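Local coordinates for FBP protein (Leishmania major, PDB 5OEZ) that probably hydrolyses fructose 1,6-bisphosphate to fructose 6-phosphate and phosphate in gluconeogenesis, as a magnesium-dependent homotetramer that is allosterically inhibited, at residues 32-37 / 83-88; 89-94 / 113-118; 95-100 / 282-287; 102-107 / 148-153. All blocks are in the same frame, centred on the assembly; numbering follows the deposited sequence.

Interaction 1. Residues 32-37 / 83-88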
loop_
_atom_site.group_PDB
_atom_site.type_symbol
_atom_site.label_atom_id
_atom_site.label_comp_id
_atom_site.label_asym_id
_atom_site.label_seq_id
_atom_site.Cartn_x
_atom_site.Cartn_y
_atom_site.Cartn_z
ATOM N N MET C 32 -0.187 -22.978 7.646
ATOM C CA MET C 32 -0.301 -21.592 8.073
ATOM C C MET C 32 0.135 -20.598 7.006
ATOM O O MET C 32 -0.395 -19.497 6.975
ATOM C CB MET C 32 0.418 -21.344 9.402
ATOM C CG MET C 32 -0.236 -22.051 10.588
ATOM S SD MET C 32 -2.017 -21.775 10.733
ATOM C CE MET C 32 -2.163 -19.976 10.623
ATOM N N MET C 33 1.076 -20.980 6.137
ATOM C CA MET C 33 1.395 -20.156 4.962
ATOM C C MET C 33 0.193 -19.995 4.076
ATOM O O MET C 33 -0.094 -18.889 3.594
ATOM C CB MET C 33 2.480 -20.773 4.084
ATOM C CG MET C 33 3.775 -20.014 4.020
ATOM S SD MET C 33 5.060 -20.816 4.979
ATOM C CE MET C 33 5.371 -22.439 4.325
ATOM N N ALA C 34 -0.466 -21.119 3.796
ATOM C CA ALA C 34 -1.637 -21.109 2.934
ATOM C C ALA C 34 -2.770 -20.228 3.517
ATOM O O ALA C 34 -3.422 -19.476 2.778
ATOM C CB ALA C 34 -2.110 -22.526 2.683
ATOM N N ILE C 35 -2.971 -20.301 4.830
ATOM C CA ILE C 35 -3.990 -19.494 5.508
ATOM C C ILE C 35 -3.652 -18.002 5.475
ATOM O O ILE C 35 -4.532 -17.161 5.250
ATOM C CB ILE C 35 -4.223 -19.984 6.955
ATOM C CG1 ILE C 35 -4.926 -21.353 6.921
ATOM C CG2 ILE C 35 -5.087 -19.008 7.746
ATOM C CD1 ILE C 35 -5.113 -22.022 8.264
ATOM N N GLN C 36 -2.391 -17.670 5.736
ATOM C CA GLN C 36 -1.951 -16.279 5.662
ATOM C C GLN C 36 -2.184 -15.705 4.276
ATOM O O GLN C 36 -2.680 -14.588 4.153
ATOM C CB GLN C 36 -0.479 -16.154 5.988
ATOM C CG GLN C 36 -0.156 -16.310 7.451
ATOM C CD GLN C 36 1.340 -16.220 7.662
ATOM O OE1 GLN C 36 1.901 -15.127 7.670
ATOM N NE2 GLN C 36 1.997 -17.372 7.827
ATOM N N THR C 37 -1.835 -16.472 3.247
ATOM C CA THR C 37 -2.020 -16.014 1.881
ATOM C C THR C 37 -3.479 -15.756 1.593
ATOM O O THR C 37 -3.832 -14.728 0.966
ATOM C CB THR C 37 -1.448 -17.019 0.853
ATOM O OG1 THR C 37 -0.067 -17.228 1.131
ATOM C CG2 THR C 37 -1.565 -16.475 -0.557
ATOM N N ALA C 83 -8.200 -22.933 -2.802
ATOM C CA ALA C 83 -7.098 -23.039 -3.755
ATOM C C ALA C 83 -5.756 -23.134 -3.042
ATOM O O ALA C 83 -4.939 -24.014 -3.341
ATOM C CB ALA C 83 -7.105 -21.866 -4.709
ATOM N N TYR C 84 -5.547 -22.256 -2.071
ATOM C CA TYR C 84 -4.297 -22.233 -1.348
ATOM C C TYR C 84 -4.145 -23.413 -0.386
ATOM O O TYR C 84 -3.048 -23.955 -0.261
ATOM C CB TYR C 84 -4.099 -20.866 -0.652
ATOM C CG TYR C 84 -3.947 -19.723 -1.654
ATOM C CD1 TYR C 84 -2.898 -19.715 -2.570
ATOM C CD2 TYR C 84 -4.863 -18.666 -1.704
ATOM C CE1 TYR C 84 -2.773 -18.696 -3.504
ATOM C CE2 TYR C 84 -4.739 -17.640 -2.632
ATOM C CZ TYR C 84 -3.687 -17.657 -3.522
ATOM O OH TYR C 84 -3.551 -16.659 -4.447
ATOM N N LEU C 85 -5.223 -23.827 0.282
ATOM C CA LEU C 85 -5.152 -24.968 1.214
ATOM C C LEU C 85 -4.906 -26.278 0.484
ATOM O O LEU C 85 -4.070 -27.061 0.913
ATOM C CB LEU C 85 -6.403 -25.082 2.085
ATOM C CG LEU C 85 -6.578 -24.023 3.174
ATOM C CD1 LEU C 85 -7.992 -24.051 3.723
ATOM C CD2 LEU C 85 -5.574 -24.220 4.296
ATOM N N LEU C 86 -5.608 -26.510 -0.617
ATOM C CA LEU C 86 -5.418 -27.743 -1.388
ATOM C C LEU C 86 -4.014 -27.854 -1.989
ATOM O O LEU C 86 -3.469 -28.948 -2.053
ATOM C CB LEU C 86 -6.497 -27.893 -2.471
ATOM C CG LEU C 86 -7.922 -28.178 -1.951
ATOM C CD1 LEU C 86 -8.944 -28.091 -3.086
ATOM C CD2 LEU C 86 -8.024 -29.530 -1.246
ATOM N N SER C 87 -3.427 -26.729 -2.399
ATOM C CA SER C 87 -2.076 -26.735 -2.962
ATOM C C SER C 87 -0.978 -26.744 -1.904
ATOM O O SER C 87 0.187 -26.877 -2.245
ATOM C CB SER C 87 -1.877 -25.556 -3.939
ATOM O OG SER C 87 -1.716 -24.313 -3.255
ATOM N N SER C 88 -1.322 -26.584 -0.630
ATOM C CA SER C 88 -0.310 -26.580 0.431
ATOM C C SER C 88 0.424 -27.919 0.625
ATOM O O SER C 88 1.529 -27.920 1.175
ATOM C CB SER C 88 -0.928 -26.141 1.770
ATOM O OG SER C 88 -1.845 -27.102 2.295
#

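Interaction 2. Residues 89-94 / 113-118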
loop_
_atom_site.group_PDB
_atom_site.type_symbol
_atom_site.label_atom_id
_atom_site.label_comp_id
_atom_site.label_asym_id
_atom_site.label_seq_id
_atom_site.Cartn_x
_atom_site.Cartn_y
_atom_site.Cartn_z
ATOM N N THR C 89 -0.206 -29.027 0.206
ATOM C CA THR C 89 0.185 -30.406 0.525
ATOM C C THR C 89 -0.068 -30.818 1.983
ATOM O O THR C 89 0.289 -31.925 2.381
ATOM C CB THR C 89 1.665 -30.746 0.173
ATOM O OG1 THR C 89 2.551 -30.176 1.152
ATOM C CG2 THR C 89 2.028 -30.277 -1.241
ATOM N N SER C 90 -0.713 -29.969 2.766
ATOM C CA SER C 90 -0.897 -30.226 4.199
ATOM C C SER C 90 -2.254 -30.824 4.579
ATOM O O SER C 90 -2.402 -31.317 5.695
ATOM C CB SER C 90 -0.677 -28.927 4.992
ATOM O OG SER C 90 0.703 -28.617 5.012
ATOM N N VAL C 91 -3.251 -30.739 3.702
ATOM C CA VAL C 91 -4.620 -31.097 4.091
ATOM C C VAL C 91 -5.046 -32.422 3.480
ATOM O O VAL C 91 -4.741 -32.720 2.324
ATOM C CB VAL C 91 -5.653 -29.988 3.773
ATOM C CG1 VAL C 91 -5.103 -28.619 4.143
ATOM C CG2 VAL C 91 -6.087 -30.010 2.322
ATOM N N CYS C 92 -5.728 -33.216 4.291
ATOM C CA CYS C 92 -6.419 -34.420 3.844
ATOM C C CYS C 92 -7.834 -34.077 3.369
ATOM O O CYS C 92 -8.259 -34.468 2.273
ATOM C CB CYS C 92 -6.511 -35.395 5.020
ATOM S SG CYS C 92 -7.232 -36.962 4.538
ATOM N N VAL C 93 -8.539 -33.312 4.192
ATOM C CA VAL C 93 -9.937 -33.017 3.986
ATOM C C VAL C 93 -10.183 -31.546 4.261
ATOM O O VAL C 93 -9.650 -30.992 5.219
ATOM C CB VAL C 93 -10.797 -33.866 4.973
ATOM C CG1 VAL C 93 -12.254 -33.428 5.052
ATOM C CG2 VAL C 93 -10.707 -35.332 4.604
ATOM N N LEU C 94 -11.033 -30.950 3.434
ATOM C CA LEU C 94 -11.422 -29.561 3.516
ATOM C C LEU C 94 -12.920 -29.506 3.751
ATOM O O LEU C 94 -13.678 -30.202 3.090
ATOM C CB LEU C 94 -11.158 -28.914 2.170
ATOM C CG LEU C 94 -10.483 -27.574 2.169
ATOM C CD1 LEU C 94 -9.024 -27.745 2.542
ATOM C CD2 LEU C 94 -10.599 -26.984 0.780
ATOM N N TYR C 113 -4.012 -33.074 7.852
ATOM C CA TYR C 113 -4.901 -32.162 8.567
ATOM C C TYR C 113 -6.311 -32.162 7.975
ATOM O O TYR C 113 -6.488 -32.216 6.758
ATOM C CB TYR C 113 -4.320 -30.741 8.594
ATOM C CG TYR C 113 -3.103 -30.635 9.479
ATOM C CD1 TYR C 113 -3.196 -30.883 10.844
ATOM C CD2 TYR C 113 -1.862 -30.273 8.961
ATOM C CE1 TYR C 113 -2.092 -30.775 11.672
ATOM C CE2 TYR C 113 -0.748 -30.172 9.783
ATOM C CZ TYR C 113 -0.866 -30.427 11.138
ATOM O OH TYR C 113 0.234 -30.336 11.972
ATOM N N LEU C 114 -7.307 -32.113 8.860
ATOM C CA LEU C 114 -8.701 -31.861 8.487
ATOM C C LEU C 114 -8.958 -30.418 8.877
ATOM O O LEU C 114 -8.739 -30.061 10.027
ATOM C CB LEU C 114 -9.667 -32.770 9.257
ATOM C CG LEU C 114 -9.592 -34.292 9.024
ATOM C CD1 LEU C 114 -8.512 -34.934 9.865
ATOM C CD2 LEU C 114 -10.934 -34.942 9.341
ATOM N N ILE C 115 -9.424 -29.591 7.943
ATOM C CA ILE C 115 -9.643 -28.178 8.242
ATOM C C ILE C 115 -11.061 -27.768 7.868
ATOM O O ILE C 115 -11.551 -28.077 6.789
ATOM C CB ILE C 115 -8.578 -27.261 7.603
ATOM C CG1 ILE C 115 -8.870 -25.801 7.931
ATOM C CG2 ILE C 115 -8.491 -27.444 6.099
ATOM C CD1 ILE C 115 -7.654 -24.900 7.801
ATOM N N PHE C 116 -11.720 -27.102 8.807
ATOM C CA PHE C 116 -13.081 -26.659 8.651
ATOM C C PHE C 116 -13.044 -25.173 8.848
ATOM O O PHE C 116 -12.547 -24.711 9.871
ATOM C CB PHE C 116 -13.976 -27.352 9.679
ATOM C CG PHE C 116 -14.036 -28.820 9.465
ATOM C CD1 PHE C 116 -14.917 -29.350 8.543
ATOM C CD2 PHE C 116 -13.158 -29.665 10.122
ATOM C CE1 PHE C 116 -14.962 -30.715 8.302
ATOM C CE2 PHE C 116 -13.187 -31.028 9.884
ATOM C CZ PHE C 116 -14.088 -31.555 8.969
ATOM N N PHE C 117 -13.553 -24.429 7.871
ATOM C CA PHE C 117 -13.428 -22.992 7.911
ATOM C C PHE C 117 -14.685 -22.272 7.468
ATOM O O PHE C 117 -15.452 -22.781 6.674
ATOM C CB PHE C 117 -12.209 -22.551 7.076
ATOM C CG PHE C 117 -12.331 -22.852 5.610
ATOM C CD1 PHE C 117 -11.974 -24.095 5.097
ATOM C CD2 PHE C 117 -12.814 -21.891 4.738
ATOM C CE1 PHE C 117 -12.106 -24.367 3.740
ATOM C CE2 PHE C 117 -12.963 -22.168 3.386
ATOM C CZ PHE C 117 -12.620 -23.410 2.885
ATOM N N ASP C 118 -14.902 -21.100 8.057
ATOM C CA ASP C 118 -15.876 -20.141 7.585
ATOM C C ASP C 118 -15.062 -19.050 6.856
ATOM O O ASP C 118 -14.409 -18.233 7.501
ATOM C CB ASP C 118 -16.665 -19.579 8.770
ATOM C CG ASP C 118 -17.757 -18.594 8.351
ATOM O OD1 ASP C 118 -17.999 -18.395 7.139
ATOM O OD2 ASP C 118 -18.410 -18.028 9.258
#

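Interaction 3. Residues 95-100 / 282-287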
loop_
_atom_site.group_PDB
_atom_site.type_symbol
_atom_site.label_atom_id
_atom_site.label_comp_id
_atom_site.label_asym_id
_atom_site.label_seq_id
_atom_site.Cartn_x
_atom_site.Cartn_y
_atom_site.Cartn_z
ATOM N N GLY C 95 -13.348 -28.653 4.666
ATOM C CA GLY C 95 -14.761 -28.384 4.874
ATOM C C GLY C 95 -15.011 -26.897 4.919
ATOM O O GLY C 95 -14.597 -26.227 5.853
ATOM N N SER C 96 -15.691 -26.386 3.905
ATOM C CA SER C 96 -16.144 -24.996 3.884
ATOM C C SER C 96 -17.592 -24.895 4.354
ATOM O O SER C 96 -18.430 -25.634 3.869
ATOM C CB SER C 96 -16.076 -24.474 2.461
ATOM O OG SER C 96 -16.493 -23.126 2.420
ATOM N N GLU C 97 -17.884 -23.951 5.250
ATOM C CA GLU C 97 -19.239 -23.740 5.764
ATOM C C GLU C 97 -20.298 -23.549 4.679
ATOM O O GLU C 97 -21.434 -23.983 4.857
ATOM C CB GLU C 97 -19.298 -22.528 6.694
ATOM C CG GLU C 97 -20.558 -22.469 7.543
ATOM C CD GLU C 97 -20.488 -21.328 8.571
ATOM O OE1 GLU C 97 -20.368 -20.180 8.153
ATOM O OE2 GLU C 97 -20.543 -21.534 9.813
ATOM N N GLU C 98 -19.911 -22.933 3.563
ATOM C CA GLU C 98 -20.818 -22.650 2.459
ATOM C C GLU C 98 -21.222 -23.882 1.640
ATOM O O GLU C 98 -22.273 -23.860 0.990
ATOM C CB GLU C 98 -20.211 -21.608 1.518
ATOM C CG GLU C 98 -19.677 -20.336 2.213
ATOM C CD GLU C 98 -19.437 -19.162 1.266
ATOM O OE1 GLU C 98 -19.402 -19.353 0.032
ATOM O OE2 GLU C 98 -19.277 -18.024 1.767
ATOM N N GLU C 99 -20.462 -24.972 1.742
ATOM C CA GLU C 99 -20.686 -26.164 0.926
ATOM C C GLU C 99 -21.311 -27.331 1.691
ATOM O O GLU C 99 -21.073 -27.525 2.883
ATOM C CB GLU C 99 -19.370 -26.593 0.326
ATOM C CG GLU C 99 -18.681 -25.441 -0.376
ATOM C CD GLU C 99 -17.507 -25.864 -1.229
ATOM O OE1 GLU C 99 -17.037 -27.013 -1.103
ATOM O OE2 GLU C 99 -17.066 -25.035 -2.040
ATOM N N GLU C 100 -22.114 -28.115 0.989
ATOM C CA GLU C 100 -22.814 -29.225 1.631
ATOM C C GLU C 100 -21.905 -30.419 1.972
ATOM O O GLU C 100 -22.143 -31.097 2.967
ATOM C CB GLU C 100 -24.071 -29.639 0.873
ATOM C CG GLU C 100 -25.169 -30.248 1.776
ATOM C CD GLU C 100 -25.705 -29.353 2.917
ATOM O OE1 GLU C 100 -25.269 -28.196 3.100
ATOM O OE2 GLU C 100 -26.593 -29.821 3.665
ATOM N N LEU C 282 -18.774 -27.060 14.002
ATOM C CA LEU C 282 -17.469 -27.315 13.397
ATOM C C LEU C 282 -16.776 -26.083 12.834
ATOM O O LEU C 282 -15.564 -25.910 13.006
ATOM C CB LEU C 282 -17.586 -28.316 12.257
ATOM C CG LEU C 282 -17.515 -29.794 12.614
ATOM C CD1 LEU C 282 -17.526 -30.630 11.343
ATOM C CD2 LEU C 282 -16.283 -30.150 13.438
ATOM N N TYR C 283 -17.548 -25.252 12.147
ATOM C CA TYR C 283 -16.995 -24.158 11.378
ATOM C C TYR C 283 -16.742 -22.879 12.192
ATOM O O TYR C 283 -15.864 -22.103 11.830
ATOM C CB TYR C 283 -17.912 -23.844 10.201
ATOM C CG TYR C 283 -18.212 -25.033 9.324
ATOM C CD1 TYR C 283 -17.312 -25.457 8.344
ATOM C CD2 TYR C 283 -19.400 -25.716 9.448
ATOM C CE1 TYR C 283 -17.605 -26.547 7.529
ATOM C CE2 TYR C 283 -19.694 -26.800 8.641
ATOM C CZ TYR C 283 -18.792 -27.208 7.684
ATOM O OH TYR C 283 -19.100 -28.279 6.895
ATOM N N GLU C 284 -17.517 -22.664 13.265
ATOM C CA GLU C 284 -17.533 -21.405 14.028
ATOM C C GLU C 284 -17.409 -21.618 15.534
ATOM O O GLU C 284 -16.476 -21.111 16.147
ATOM C CB GLU C 284 -18.824 -20.611 13.756
ATOM C CG GLU C 284 -19.051 -20.259 12.289
ATOM C CD GLU C 284 -20.471 -19.791 11.973
ATOM O OE1 GLU C 284 -21.439 -20.178 12.670
ATOM O OE2 GLU C 284 -20.628 -19.033 10.992
ATOM N N ALA C 285 -18.364 -22.323 16.141
ATOM C CA ALA C 285 -18.426 -22.386 17.607
ATOM C C ALA C 285 -17.237 -23.124 18.259
ATOM O O ALA C 285 -16.654 -22.621 19.209
ATOM C CB ALA C 285 -19.750 -22.989 18.057
ATOM N N ALA C 286 -16.881 -24.299 17.761
ATOM C CA ALA C 286 -15.745 -25.062 18.340
ATOM C C ALA C 286 -14.370 -24.374 18.174
ATOM O O ALA C 286 -13.628 -24.265 19.140
ATOM C CB ALA C 286 -15.709 -26.490 17.801
ATOM N N PRO C 287 -14.035 -23.885 16.972
ATOM C CA PRO C 287 -12.804 -23.055 16.867
ATOM C C PRO C 287 -12.751 -21.832 17.814
ATOM O O PRO C 287 -11.764 -21.646 18.513
ATOM C CB PRO C 287 -12.829 -22.582 15.420
ATOM C CG PRO C 287 -13.611 -23.630 14.700
ATOM C CD PRO C 287 -14.670 -24.059 15.654
#

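Interaction 4. Residues 102-107 / 148-153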
loop_
_atom_site.group_PDB
_atom_site.type_symbol
_atom_site.label_atom_id
_atom_site.label_comp_id
_atom_site.label_asym_id
_atom_site.label_seq_id
_atom_site.Cartn_x
_atom_site.Cartn_y
_atom_site.Cartn_z
ATOM N N MET C 102 -17.777 -32.220 2.261
ATOM C CA MET C 102 -16.339 -32.056 2.378
ATOM C C MET C 102 -15.640 -32.374 1.056
ATOM O O MET C 102 -16.163 -33.111 0.207
ATOM C CB MET C 102 -15.802 -32.952 3.487
ATOM C CG MET C 102 -16.178 -32.478 4.879
ATOM S SD MET C 102 -15.749 -33.645 6.197
ATOM C CE MET C 102 -17.027 -34.866 5.927
ATOM N N ILE C 103 -14.452 -31.804 0.892
ATOM C CA ILE C 103 -13.595 -32.052 -0.274
ATOM C C ILE C 103 -12.381 -32.838 0.178
ATOM O O ILE C 103 -11.759 -32.488 1.166
ATOM C CB ILE C 103 -13.145 -30.731 -0.918
ATOM C CG1 ILE C 103 -14.350 -30.018 -1.542
ATOM C CG2 ILE C 103 -12.085 -30.967 -1.988
ATOM C CD1 ILE C 103 -14.139 -28.534 -1.709
ATOM N N ILE C 104 -12.059 -33.898 -0.547
ATOM C CA ILE C 104 -10.903 -34.736 -0.261
ATOM C C ILE C 104 -9.798 -34.271 -1.202
ATOM O O ILE C 104 -10.021 -34.151 -2.410
ATOM C CB ILE C 104 -11.221 -36.239 -0.471
ATOM C CG1 ILE C 104 -12.092 -36.791 0.674
ATOM C CG2 ILE C 104 -9.953 -37.075 -0.468
ATOM C CD1 ILE C 104 -13.388 -36.070 0.955
ATOM N N ALA C 105 -8.620 -33.991 -0.652
ATOM C CA ALA C 105 -7.459 -33.652 -1.471
ATOM C C ALA C 105 -7.065 -34.844 -2.332
ATOM O O ALA C 105 -7.245 -35.990 -1.919
ATOM C CB ALA C 105 -6.296 -33.234 -0.590
ATOM N N GLU C 106 -6.525 -34.579 -3.521
ATOM C CA GLU C 106 -6.051 -35.658 -4.424
ATOM C C GLU C 106 -4.804 -36.316 -3.865
ATOM O O GLU C 106 -3.977 -35.640 -3.240
ATOM C CB GLU C 106 -5.735 -35.112 -5.809
ATOM C CG GLU C 106 -6.954 -34.712 -6.584
ATOM C CD GLU C 106 -6.745 -33.527 -7.506
ATOM O OE1 GLU C 106 -5.593 -33.055 -7.674
ATOM O OE2 GLU C 106 -7.757 -33.073 -8.072
ATOM N N SER C 107 -4.683 -37.623 -4.094
ATOM C CA SER C 107 -3.643 -38.463 -3.444
ATOM C C SER C 107 -2.190 -37.968 -3.497
ATOM O O SER C 107 -1.488 -38.060 -2.489
ATOM C CB SER C 107 -3.731 -39.915 -3.900
ATOM O OG SER C 107 -3.546 -40.034 -5.293
ATOM N N ASN C 148 -9.976 -41.905 1.740
ATOM C CA ASN C 148 -9.950 -41.934 0.278
ATOM C C ASN C 148 -11.297 -41.568 -0.371
ATOM O O ASN C 148 -11.437 -41.655 -1.587
ATOM C CB ASN C 148 -9.510 -43.315 -0.201
ATOM C CG ASN C 148 -8.147 -43.708 0.351
ATOM O OD1 ASN C 148 -7.315 -42.847 0.669
ATOM N ND2 ASN C 148 -7.901 -45.004 0.456
ATOM N N SER C 149 -12.265 -41.121 0.427
ATOM C CA SER C 149 -13.592 -40.745 -0.080
ATOM C C SER C 149 -14.335 -39.861 0.907
ATOM O O SER C 149 -13.861 -39.631 2.025
ATOM C CB SER C 149 -14.428 -41.993 -0.362
ATOM O OG SER C 149 -14.828 -42.615 0.847
ATOM N N VAL C 150 -15.484 -39.347 0.482
ATOM C CA VAL C 150 -16.333 -38.508 1.348
ATOM C C VAL C 150 -17.016 -39.375 2.429
ATOM O O VAL C 150 -17.223 -38.914 3.560
ATOM C CB VAL C 150 -17.387 -37.699 0.535
ATOM C CG1 VAL C 150 -18.270 -36.857 1.454
ATOM C CG2 VAL C 150 -16.710 -36.784 -0.483
ATOM N N GLU C 151 -17.311 -40.630 2.087
ATOM C CA GLU C 151 -17.869 -41.587 3.051
ATOM C C GLU C 151 -16.898 -41.805 4.214
ATOM O O GLU C 151 -17.310 -41.739 5.375
ATOM C CB GLU C 151 -18.281 -42.906 2.370
ATOM C CG GLU C 151 -19.563 -42.774 1.474
ATOM C CD GLU C 151 -19.265 -42.315 0.041
ATOM O OE1 GLU C 151 -18.155 -41.798 -0.235
ATOM O OE2 GLU C 151 -20.147 -42.445 -0.831
ATOM N N ASP C 152 -15.616 -42.017 3.910
ATOM C CA ASP C 152 -14.588 -42.161 4.947
ATOM C C ASP C 152 -14.556 -40.933 5.822
ATOM O O ASP C 152 -14.594 -41.033 7.047
ATOM C CB ASP C 152 -13.182 -42.371 4.335
ATOM C CG ASP C 152 -13.005 -43.738 3.665
ATOM O OD1 ASP C 152 -13.854 -44.639 3.855
ATOM O OD2 ASP C 152 -11.993 -43.910 2.946
ATOM N N ALA C 153 -14.451 -39.767 5.187
ATOM C CA ALA C 153 -14.382 -38.483 5.900
ATOM C C ALA C 153 -15.576 -38.275 6.833
ATOM O O ALA C 153 -15.406 -37.781 7.955
ATOM C CB ALA C 153 -14.270 -37.334 4.913
#

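Interaction 1. Residues 32-37 / 83-88
The carbonyl oxygen of L85 is gripped twice by S88, and both of these residues pack against A34 of the other helix. S88 OG donates to L85 O over 2.6 Å from a little off the carbonyl plane, and S88 N reaches the same oxygen at 3.2 Å. S88 OG is also bonded to S90 N, so the hydroxyl joins the end region of helix 72-87 to the chain that follows. The helices run nearly antiparallel, 166° between their directions, with segment axes 8.5 Å apart. A34 sits at this near approach: its methyl faces the backbone of the partner helix, A34 CB lying 3.4 Å from Y84 O and 3.9 Å from S88 CB. On one side of it, L85 reaches in with one branch, and L85 CD2 meets I35 CG1 at 3.9 Å. On the other, T37 lays its methyl over the middle of the Y84 ring in a CH-pi contact, T37 CG2 standing 3.8 Å from the centroid and 8° off the normal. That methyl is anti to the backbone N (chi1 -57°), which turns the hydroxyl elsewhere. T37 OG1 is hydrogen-bonded to E198 of the second subunit, with M33 O also within its reach, and the Y84 hydroxyl bonds to the P9 carbonyl of that subunit. Within the chain the two helices therefore meet through methyl groups, a ring face and one backbone carbonyl, while the polar ends of T37 and Y84 reach the neighbouring subunit, which couples this helix pair to the tetramer interface.

Interaction 2. Residues 89-94 / 113-118
L94 and I115 make the tight part of this contact: they lie side by side on one face of the sheet, pointing the same way, with L94 CD1 3.6 Å from I115 CG2. I115 turns CG1 anti to its backbone N (chi1 179°), which leaves CG2 as the branch that meets the leucine. V91 CG1 approaches the same I115 CG2 obliquely at 4.1 Å, and the ring of F117 offers its edge to L94, F117 CE1 being 3.9 Å from L94 CG. Helices 27-47 and 72-87 close over this face, bringing L31, L85 and L86 onto the strands. Backbone pairing is firm here too, I115 N donating to V93 O at 3.1 Å with an angle of 166°.

Strands 91-96 and 113-121 run parallel as neighbours in the large mixed sheet of the N-terminal domain, and a beta bulge shifts their register between V91 and V93. The chain turns a corner at C92, where Y113 O takes a bond from C92 N at 2.8 Å and a weak one from V93 N at 3.5 Å. On the opposite face V93 CB meets L114 CG more loosely, at 4.2 Å, beneath A153 and V156 of helix 150-158.

At the start of the strands, side-chain interlock gives way to backbone bonding, Y113 N to S90 O at 3.2 Å, with the Y113 side chain against that carbonyl. T89, partly exposed, packs on I17 of the second subunit. Y113 belongs to the AMP site, empty here, beside D27 and F28; further along the strand D118 is a manganese ligand when metal is bound.

Interaction 3. Residues 95-100 / 282-287
Strand 91-96 ends in a type I beta turn from S96 to E99, closed by E99 N to S96 O at 3.0 Å, which brings E97 within 6.1 Å of Y283 on helix 281-294, CA to CA. The Y283 ring lies against this bend. E97 CA stands over the middle of one face, 3.7 Å from the centroid and 14° off the normal, in a CH-pi contact, while the main chain of G95 comes to the ring's edge, G95 O being 3.5 Å from Y283 CE1. CB and CG of E97 continue across the same face, E97 CB reaching Y283 CG at 3.8 Å. With CG anti to the backbone N (chi1 -165°) and the chain extended, E97 carries its carboxylate past the ring toward E284. The H315 ring also meets Y283, and L314 packs on it.

E97 and E284 cross at about a right angle, and their carboxylate planes stand 86° apart. E97 OE1 and E284 OE2 are 3.1 Å apart as two acceptors, a crowded pairing whose details in the model are doubtful. R280 probably eases it: its guanidinium forms a salt bridge with E97 OE2, and its backbone N bonds to E284 OE1. D118 lies close to both acids, and no metal is bound to this chain. E97, D118 and E284 are all ligands of the second manganese, the first two of the first manganese as well, so this acid cluster, drawn from the N- and C-terminal domains, forms part of the two-metal site of a class 1 fructose-1,6-bisphosphatase, E98 of the same turn being a further ligand of the first manganese.

Interaction 4. Residues 102-107 / 148-153
I104 and V150 cross obliquely, the delta methyl of the isoleucine against one methyl of the valine, with I104 CD1 3.7 Å from V150 CG2. The isoleucine points from strand 103-104 toward the first turn of helix 150-158 and rests on the N-cap carbonyl, I104 CG1 3.6 Å from S149 O. The same I104 CD1 reaches A153 CB at 4.2 Å, so a single methyl touches two helix residues a turn apart. V150 also meets the main chain of the strand segment, V150 CG2 lying 3.8 Å from M102 O.

M102, two residues earlier, touches with its tip. The chain is extended through CG and then bends at the sulfur (chi3 -75°), which swings the methyl onto the helix: M102 CE is 3.8 Å from A153 CB. V93 touches both M102 and A153, and I147 packs on A153 and on I104.

The helix start is secured within its own segment. S149 is the N-cap, where S149 OG accepts from D152 N at 3.2 Å, and the D152 carboxylate in turn takes a bond from the main chain, N148 N to D152 OD2 at 3.1 Å, using the anti lone pair of that oxygen. Two N-H groups at the helix start are thus paired within the segment, and what joins the edge strand to the helix is packing of methyl groups and a methionine tip, partly against backbone carbonyls, in a partly buried seam.

Interaction 1 closes before the others open; interaction 2 then crosses both 3 and 4 along the chain, and both segments of interaction 4 fall between those of interaction 3. The large mixed sheet of the N-terminal domain ties them together. Interaction 2 pairs strands 91-96 and 113-121, interaction 1 packs two helices above one face, its centre about 10 Å away, and interaction 4, also about 10 Å away, sets edge strand 103-104 against the helix on the other face. Interaction 3, centred about 11 Å from interaction 2, continues strand 91-96 to a helix of the C-terminal domain. The paired strands thus run from the AMP-binding end, near the subunit interface, to the metal site.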